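PDB 5G2F: type-iv like pilin ttha1222 from Thermus thermophilus, which is a type IV-like competence pilin of unknown detailed function, probably taking part in DNA uptake during natural competence. Local coordinates for residues 17-22 with 58-63. Numbering follows the deposited sequence.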
# COMPACT_ATOMS: atom_id res chain seq x y z
N ALA A 17 -9.26 -5.37 -9.02
CA ALA A 17 -8.01 -4.64 -9.23
C ALA A 17 -6.76 -5.52 -9.07
O ALA A 17 -5.80 -5.43 -9.86
CB ALA A 17 -7.95 -3.44 -8.30
N LEU A 18 -6.75 -6.37 -8.05
CA LEU A 18 -5.65 -7.27 -7.84
C LEU A 18 -5.50 -8.30 -9.00
O LEU A 18 -4.40 -8.61 -9.44
CB LEU A 18 -5.83 -8.02 -6.48
CG LEU A 18 -5.57 -7.22 -5.23
CD1 LEU A 18 -5.87 -8.02 -3.99
CD2 LEU A 18 -4.13 -6.71 -5.14
N GLU A 19 -6.62 -8.82 -9.47
CA GLU A 19 -6.63 -9.72 -10.61
C GLU A 19 -5.93 -9.11 -11.82
O GLU A 19 -5.18 -9.80 -12.54
CB GLU A 19 -8.06 -10.16 -10.96
CG GLU A 19 -8.75 -11.05 -9.91
CD GLU A 19 -8.02 -12.34 -9.59
OE1 GLU A 19 -7.68 -13.11 -10.54
OE2 GLU A 19 -7.75 -12.55 -8.39
N ALA A 20 -6.14 -7.82 -12.01
CA ALA A 20 -5.55 -7.09 -13.14
C ALA A 20 -4.04 -6.97 -13.07
O ALA A 20 -3.42 -6.58 -14.04
CB ALA A 20 -6.17 -5.72 -13.25
N GLN A 21 -3.46 -7.23 -11.91
CA GLN A 21 -2.02 -7.14 -11.76
C GLN A 21 -1.33 -8.48 -11.90
O GLN A 21 -0.12 -8.53 -11.77
CB GLN A 21 -1.65 -6.69 -10.36
CG GLN A 21 -2.53 -5.64 -9.72
CD GLN A 21 -2.37 -4.29 -10.33
OE1 GLN A 21 -1.25 -3.81 -10.45
NE2 GLN A 21 -3.49 -3.62 -10.65
N ARG A 22 -2.05 -9.57 -12.11
CA ARG A 22 -1.41 -10.90 -12.29
C ARG A 22 -0.55 -10.98 -13.54
O ARG A 22 -0.92 -10.52 -14.60
CB ARG A 22 -2.42 -12.02 -12.39
CG ARG A 22 -3.19 -12.27 -11.11
CD ARG A 22 -4.13 -13.45 -11.34
NE ARG A 22 -4.98 -13.67 -10.18
CZ ARG A 22 -4.60 -14.22 -9.04
NH1 ARG A 22 -3.36 -14.72 -8.90
NH2 ARG A 22 -5.45 -14.36 -8.05
N LEU A 58 -0.15 -16.76 -5.74
CA LEU A 58 -1.39 -16.68 -6.47
C LEU A 58 -2.59 -16.22 -5.63
O LEU A 58 -3.45 -15.55 -6.16
CB LEU A 58 -1.78 -18.03 -7.06
CG LEU A 58 -0.89 -18.67 -8.14
CD1 LEU A 58 -1.50 -20.02 -8.53
CD2 LEU A 58 -0.78 -17.74 -9.31
N ASP A 59 -2.65 -16.61 -4.37
CA ASP A 59 -3.89 -16.56 -3.59
C ASP A 59 -3.80 -15.47 -2.53
O ASP A 59 -2.83 -15.35 -1.83
CB ASP A 59 -4.19 -17.91 -2.86
CG ASP A 59 -4.31 -19.10 -3.78
OD1 ASP A 59 -4.79 -18.96 -4.95
OD2 ASP A 59 -3.92 -20.19 -3.29
N TYR A 60 -4.88 -14.72 -2.39
CA TYR A 60 -4.95 -13.67 -1.38
C TYR A 60 -6.27 -13.72 -0.64
O TYR A 60 -7.27 -14.31 -1.12
CB TYR A 60 -4.77 -12.26 -2.01
CG TYR A 60 -5.71 -11.93 -3.12
CD1 TYR A 60 -6.98 -11.40 -2.86
CD2 TYR A 60 -5.40 -12.22 -4.43
CE1 TYR A 60 -7.86 -11.13 -3.89
CE2 TYR A 60 -6.27 -11.92 -5.46
CZ TYR A 60 -7.49 -11.38 -5.19
OH TYR A 60 -8.41 -11.18 -6.20
N VAL A 61 -6.29 -13.03 0.50
CA VAL A 61 -7.46 -12.85 1.29
C VAL A 61 -7.56 -11.37 1.63
O VAL A 61 -6.58 -10.78 2.11
CB VAL A 61 -7.38 -13.64 2.62
CG1 VAL A 61 -8.69 -13.52 3.38
CG2 VAL A 61 -7.12 -15.11 2.33
N ILE A 62 -8.72 -10.80 1.35
CA ILE A 62 -8.99 -9.41 1.74
C ILE A 62 -9.88 -9.43 2.96
O ILE A 62 -10.93 -10.09 2.96
CB ILE A 62 -9.73 -8.65 0.61
CG1 ILE A 62 -8.92 -8.69 -0.69
CG2 ILE A 62 -10.04 -7.23 1.03
CD1 ILE A 62 -9.74 -8.39 -1.93
N GLU A 63 -9.51 -8.67 3.98
CA GLU A 63 -10.32 -8.51 5.18
C GLU A 63 -10.65 -7.07 5.37
O GLU A 63 -9.73 -6.22 5.37
CB GLU A 63 -9.53 -8.93 6.41
CG GLU A 63 -9.25 -10.41 6.52
CD GLU A 63 -8.28 -10.67 7.65
OE1 GLU A 63 -8.74 -10.80 8.82
OE2 GLU A 63 -7.05 -10.68 7.38
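Tyr60 lays one face of its ring against Leu18, whose branched apolar end suits a ring face: its CD1 methyl sits 3.7 Å from the ring centroid and 13° off the normal, a CH-pi contact. With chi1 at 55°, the ring CG is held between the backbone N and carbonyl carbon, which sets the ring against Leu18 and its OH beside Glu19. A tyrosine suits this half-polar site: its flat face packs on leucine, while Tyr60 OH donates to the anti lone pair of Glu19 OE2 at 2.7 Å. In the pilin fold the helix packs on an antiparallel sheet, and here the end of helix 3-19 meets strand 60-66 in the soluble domain. Just past the helix, Arg22 ends a type I turn; its planar, multi-donor guanidinium can serve a carboxylate and a carbonyl at once. It grips Glu19 side-on, NE meeting OE1 at 2.8 Å in a salt bridge and NH2 reaching OE2, and clasps Leu58 O end-on through NH1 and NH2, that oxygen lying almost in the guanidinium plane. A methionine in place of Arg22 would probably leave the Glu19 carboxylate without its countercharge and Leu58 O without either donor. NH1 bonds Gly27 O as well, tying in the loop that follows.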